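Local atomic coordinates of 2,3-dihydroxybenzoate-AMP ligase (Bacillus subtilis, PDB entry 1MDB), a protein that belongs to the ANL superfamily of AMP-binding enzymes, with a large N-terminal domain and a small C-terminal domain, and holds adenosine monophosphate in its ligand pocket. Residues Ala458-Met463 / Glu470-Phe475; Leu63-Gln68 / Glu172-Pro177. All coordinates share one frame; numbering follows the deposited sequence.

How the interactions relate
Interaction 1 and interaction 2 lie on opposite sides of the chain's centre, with about 39 Å between their nearest atoms, and share no secondary-structure element. Interaction 1, in the small C-terminal domain, is a buried pairing of two neighbouring strands: backbone hydrogen bonds carry it, and side chains on both faces of the sheet add packing. Interaction 2, in the large N-terminal part, is a smaller surface contact between a helix and a loop that comes more than a hundred residues later. It rests on van der Waals contacts of an alanine methyl and a glutamine amide. The first joins strands of one hairpin, whereas the second brings together parts of the chain distant in sequence.

Interaction 1. Residues Ala458-Met463 / Glu470-Phe475; sequences AAMVSM and ERSCVF
Six backbone hydrogen bonds join Ala459, Val461 and Met463 to Phe475, Cys473 and Arg471, two to each pair. At the central pair, Val461 N lies 2.7 Å from Cys473 O and Cys473 N 2.8 Å from Val461 O, both nearly straight. At the Met463 pair the bond from Met463 N to Arg471 O is more bent (150° at the hydrogen), the donor lying above the carbonyl plane.

Side chains then pack over each face. Met463 CG sits between the backbone N and the carbonyl carbon (chi1 72°), which lays the extended chain alongside Arg471: CE meets Arg471 CB at 3.5 Å, and SD reaches Cys473 CB at 4.0 Å. Farther along this face, Val461 CG2 comes to the edge of the Phe475 ring, 3.9 Å from CE1. On the other face the extended Met460 chain runs over Ser472, and its CE presses tightly on Ser472 CB at 3.3 Å. Ser462 CB there lies 3.2 Å from Glu470 OE1, an oxygen that accepts a hydrogen bond from Asn434 N.

Farther out, the Arg471 guanidinium forms salt bridges with Asp465 and Asp504. Helix 522-534 covers Ala459, Met463 and Cys473, while Met460 and Ser462 touch Ile433. The arrangement is an antiparallel beta hairpin; strand 505-508 pairs in parallel with 469-478, completing the small mixed sheet of the C-terminal domain.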
loop_
_atom_site.group_PDB
_atom_site.type_symbol
_atom_site.label_atom_id
_atom_site.label_comp_id
_atom_site.label_asym_id
_atom_site.label_seq_id
_atom_site.Cartn_x
_atom_site.Cartn_y
_atom_site.Cartn_z
ATOM N N ALA A 458 -6.240 -9.930 -16.854
ATOM C CA ALA A 458 -6.360 -9.008 -17.979
ATOM C C ALA A 458 -6.209 -7.556 -17.569
ATOM O O ALA A 458 -6.745 -7.137 -16.551
ATOM C CB ALA A 458 -7.723 -9.208 -18.666
ATOM N N ALA A 459 -5.469 -6.793 -18.365
ATOM C CA ALA A 459 -5.286 -5.371 -18.100
ATOM C C ALA A 459 -5.488 -4.647 -19.427
ATOM O O ALA A 459 -4.733 -4.845 -20.378
ATOM C CB ALA A 459 -3.903 -5.102 -17.559
ATOM N N MET A 460 -6.518 -3.813 -19.486
ATOM C CA MET A 460 -6.844 -3.075 -20.703
ATOM C C MET A 460 -6.411 -1.625 -20.614
ATOM O O MET A 460 -6.777 -0.910 -19.672
ATOM C CB MET A 460 -8.347 -3.159 -20.952
ATOM C CG MET A 460 -8.858 -2.345 -22.124
ATOM S SD MET A 460 -10.636 -2.603 -22.285
ATOM C CE MET A 460 -10.923 -2.079 -23.953
ATOM N N VAL A 461 -5.648 -1.182 -21.609
ATOM C CA VAL A 461 -5.164 0.187 -21.628
ATOM C C VAL A 461 -5.388 0.877 -22.968
ATOM O O VAL A 461 -5.700 0.240 -23.983
ATOM C CB VAL A 461 -3.647 0.242 -21.276
ATOM C CG1 VAL A 461 -3.400 -0.441 -19.930
ATOM C CG2 VAL A 461 -2.830 -0.436 -22.351
ATOM N N SER A 462 -5.242 2.193 -22.968
ATOM C CA SER A 462 -5.407 2.951 -24.191
ATOM C C SER A 462 -4.130 2.833 -25.018
ATOM O O SER A 462 -3.060 2.511 -24.491
ATOM C CB SER A 462 -5.640 4.419 -23.864
ATOM O OG SER A 462 -4.474 4.972 -23.287
ATOM N N MET A 463 -4.264 3.070 -26.318
ATOM C CA MET A 463 -3.127 3.067 -27.235
ATOM C C MET A 463 -3.439 4.161 -28.245
ATOM O O MET A 463 -4.605 4.410 -28.564
ATOM C CB MET A 463 -2.959 1.717 -27.943
ATOM C CG MET A 463 -4.010 1.389 -29.007
ATOM S SD MET A 463 -3.657 -0.199 -29.815
ATOM C CE MET A 463 -4.864 -0.200 -31.156
ATOM N N GLU A 470 -7.568 7.651 -29.714
ATOM C CA GLU A 470 -7.243 6.540 -28.831
ATOM C C GLU A 470 -8.005 5.287 -29.210
ATOM O O GLU A 470 -9.186 5.345 -29.579
ATOM C CB GLU A 470 -7.621 6.875 -27.384
ATOM C CG GLU A 470 -6.473 7.210 -26.453
ATOM C CD GLU A 470 -6.956 7.569 -25.045
ATOM O OE1 GLU A 470 -7.725 6.776 -24.447
ATOM O OE2 GLU A 470 -6.557 8.643 -24.538
ATOM N N ARG A 471 -7.325 4.155 -29.123
ATOM C CA ARG A 471 -7.961 2.866 -29.357
ATOM C C ARG A 471 -7.685 2.100 -28.085
ATOM O O ARG A 471 -7.019 2.613 -27.189
ATOM C CB ARG A 471 -7.367 2.131 -30.561
ATOM C CG ARG A 471 -8.148 2.372 -31.844
ATOM C CD ARG A 471 -7.634 1.509 -32.977
ATOM N NE ARG A 471 -8.185 1.952 -34.249
ATOM C CZ ARG A 471 -9.270 1.441 -34.819
ATOM N NH1 ARG A 471 -9.932 0.449 -34.231
ATOM N NH2 ARG A 471 -9.691 1.925 -35.979
ATOM N N SER A 472 -8.179 0.876 -27.993
ATOM C CA SER A 472 -7.975 0.098 -26.784
ATOM C C SER A 472 -7.211 -1.193 -27.018
ATOM O O SER A 472 -7.454 -1.905 -27.994
ATOM C CB SER A 472 -9.326 -0.234 -26.164
ATOM O OG SER A 472 -10.000 -1.184 -26.964
ATOM N N CYS A 473 -6.301 -1.493 -26.094
ATOM C CA CYS A 473 -5.487 -2.706 -26.152
ATOM C C CYS A 473 -5.586 -3.423 -24.817
ATOM O O CYS A 473 -5.404 -2.802 -23.768
ATOM C CB CYS A 473 -4.021 -2.357 -26.411
ATOM S SG CYS A 473 -2.919 -3.792 -26.527
ATOM N N VAL A 474 -5.890 -4.716 -24.841
ATOM C CA VAL A 474 -5.964 -5.477 -23.596
ATOM C C VAL A 474 -4.833 -6.491 -23.518
ATOM O O VAL A 474 -4.646 -7.303 -24.428
ATOM C CB VAL A 474 -7.313 -6.245 -23.433
ATOM C CG1 VAL A 474 -7.511 -7.262 -24.562
ATOM C CG2 VAL A 474 -7.324 -6.960 -22.101
ATOM N N PHE A 475 -4.055 -6.436 -22.444
ATOM C CA PHE A 475 -2.978 -7.404 -22.277
ATOM C C PHE A 475 -3.576 -8.581 -21.516
ATOM O O PHE A 475 -4.187 -8.412 -20.471
ATOM C CB PHE A 475 -1.808 -6.790 -21.504
ATOM C CG PHE A 475 -1.020 -5.793 -22.299
ATOM C CD1 PHE A 475 -1.527 -4.519 -22.543
ATOM C CD2 PHE A 475 0.229 -6.134 -22.826
ATOM C CE1 PHE A 475 -0.804 -3.593 -23.302
ATOM C CE2 PHE A 475 0.962 -5.217 -23.587
ATOM C CZ PHE A 475 0.445 -3.948 -23.826
#

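Interaction 2. Residues Leu63-Gln68 / Glu172-Pro177; sequences LAAGFQ and EPVKLP
Helix 53-70 receives the loop between strands 164-165 and 184-189 on its outer side, where Ala65 and Gln68, one turn apart, meet Glu172 to Pro177. The small Ala65 side chain lets the loop backbone come close: its CB lies 3.2 Å from Glu172 O and 4.0 Å from Val174 CG2. The loop runs on past Gln68, whose side chain reaches outward from the helix to meet it.

With CG anti to the backbone N (chi1 -175°) and the chain extended beyond it, Gln68 carries its terminal amide to the loop. OE1 approaches Val174 CG2 at 3.3 Å, so this one methyl serves both helix residues. NE2 faces the other way along the loop, 4.0 Å from Pro177 CD, the proline coming from the opposite direction. Leu176 CD1 is modelled 3.7 Å from Gln68 NE2, though the placement of this leucine side chain is doubtful.

Other parts of the fold frame the contact. Phe67, and with it Leu63, turns to helix 86-98, so the helix is packed on that side as well, while Pro177 also touches Gln74. Glu172 has a long, weak ion pair with Arg62, just before the helix segment.

The segments are thus held together without hydrogen bonds between them, through one methyl-to-methyl contact and aliphatic carbons set against a carbonyl oxygen and an amide. Such contacts impose little directional demand, consistent with a small surface contact in which most of the loop residues stay exposed.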
loop_
_atom_site.group_PDB
_atom_site.type_symbol
_atom_site.label_atom_id
_atom_site.label_comp_id
_atom_site.label_asym_id
_atom_site.label_seq_id
_atom_site.Cartn_x
_atom_site.Cartn_y
_atom_site.Cartn_z
ATOM N N LEU A 63 18.460 0.844 20.431
ATOM C CA LEU A 63 18.852 1.264 19.087
ATOM C C LEU A 63 18.753 2.782 18.962
ATOM O O LEU A 63 19.606 3.423 18.354
ATOM C CB LEU A 63 17.977 0.588 18.021
ATOM C CG LEU A 63 18.288 0.947 16.558
ATOM C CD1 LEU A 63 19.752 0.638 16.253
ATOM C CD2 LEU A 63 17.384 0.168 15.612
ATOM N N ALA A 64 17.712 3.357 19.547
ATOM C CA ALA A 64 17.532 4.801 19.497
ATOM C C ALA A 64 18.792 5.468 20.042
ATOM O O ALA A 64 19.272 6.466 19.493
ATOM C CB ALA A 64 16.314 5.209 20.323
ATOM N N ALA A 65 19.337 4.904 21.116
ATOM C CA ALA A 65 20.542 5.454 21.723
ATOM C C ALA A 65 21.691 5.354 20.737
ATOM O O ALA A 65 22.498 6.279 20.619
ATOM C CB ALA A 65 20.875 4.707 23.015
ATOM N N GLY A 66 21.761 4.233 20.018
ATOM C CA GLY A 66 22.818 4.068 19.034
ATOM C C GLY A 66 22.683 5.073 17.902
ATOM O O GLY A 66 23.669 5.656 17.458
ATOM N N PHE A 67 21.456 5.262 17.428
ATOM C CA PHE A 67 21.167 6.216 16.360
ATOM C C PHE A 67 21.583 7.611 16.825
ATOM O O PHE A 67 22.245 8.341 16.098
ATOM C CB PHE A 67 19.659 6.233 16.032
ATOM C CG PHE A 67 19.189 5.095 15.139
ATOM C CD1 PHE A 67 17.839 4.737 15.108
ATOM C CD2 PHE A 67 20.073 4.418 14.305
ATOM C CE1 PHE A 67 17.378 3.720 14.255
ATOM C CE2 PHE A 67 19.622 3.398 13.443
ATOM C CZ PHE A 67 18.277 3.050 13.420
ATOM N N GLN A 68 21.179 7.977 18.042
ATOM C CA GLN A 68 21.510 9.288 18.594
ATOM C C GLN A 68 23.018 9.461 18.699
ATOM O O GLN A 68 23.566 10.486 18.300
ATOM C CB GLN A 68 20.893 9.463 19.980
ATOM C CG GLN A 68 21.097 10.848 20.556
ATOM C CD GLN A 68 20.527 10.986 21.948
ATOM O OE1 GLN A 68 21.019 10.366 22.901
ATOM N NE2 GLN A 68 19.479 11.795 22.081
ATOM N N GLU A 172 23.540 1.345 25.520
ATOM C CA GLU A 172 22.799 1.638 26.739
ATOM C C GLU A 172 21.742 2.714 26.475
ATOM O O GLU A 172 22.034 3.747 25.878
ATOM C CB GLU A 172 23.756 2.119 27.828
ATOM C CG GLU A 172 23.179 2.045 29.221
ATOM C CD GLU A 172 22.651 0.662 29.528
ATOM O OE1 GLU A 172 23.307 -0.322 29.122
ATOM O OE2 GLU A 172 21.586 0.555 30.175
ATOM N N PRO A 173 20.495 2.478 26.919
ATOM C CA PRO A 173 19.410 3.442 26.718
ATOM C C PRO A 173 19.764 4.808 27.294
ATOM O O PRO A 173 20.601 4.913 28.189
ATOM C CB PRO A 173 18.241 2.798 27.456
ATOM C CG PRO A 173 18.519 1.340 27.310
ATOM C CD PRO A 173 19.995 1.268 27.595
ATOM N N VAL A 174 19.124 5.852 26.783
ATOM C CA VAL A 174 19.382 7.202 27.264
ATOM C C VAL A 174 18.106 8.024 27.285
ATOM O O VAL A 174 17.065 7.580 26.806
ATOM C CB VAL A 174 20.408 7.930 26.373
ATOM C CG1 VAL A 174 21.736 7.201 26.407
ATOM C CG2 VAL A 174 19.884 8.022 24.948
ATOM N N LYS A 175 18.193 9.223 27.852
ATOM C CA LYS A 175 17.050 10.123 27.915
ATOM C C LYS A 175 16.896 10.699 26.517
ATOM O O LYS A 175 17.855 11.231 25.960
ATOM C CB LYS A 175 17.327 11.263 28.895
ATOM C CG LYS A 175 17.963 10.826 30.205
ATOM C CD LYS A 175 18.360 12.042 31.040
ATOM C CE LYS A 175 18.988 11.642 32.368
ATOM N NZ LYS A 175 19.291 12.847 33.196
ATOM N N LEU A 176 15.709 10.584 25.938
ATOM C CA LEU A 176 15.496 11.114 24.598
ATOM C C LEU A 176 14.626 12.359 24.624
ATOM O O LEU A 176 13.818 12.545 25.534
ATOM C CB LEU A 176 14.848 10.063 23.686
ATOM C CG LEU A 176 15.638 8.800 23.327
ATOM C CD1 LEU A 176 17.086 9.169 23.007
ATOM C CD2 LEU A 176 15.579 7.817 24.479
ATOM N N PRO A 177 14.788 13.234 23.620
ATOM C CA PRO A 177 13.998 14.463 23.547
ATOM C C PRO A 177 12.519 14.109 23.556
ATOM O O PRO A 177 12.141 12.986 23.208
ATOM C CB PRO A 177 14.431 15.073 22.215
ATOM C CG PRO A 177 15.845 14.595 22.071
ATOM C CD PRO A 177 15.720 13.149 22.482
#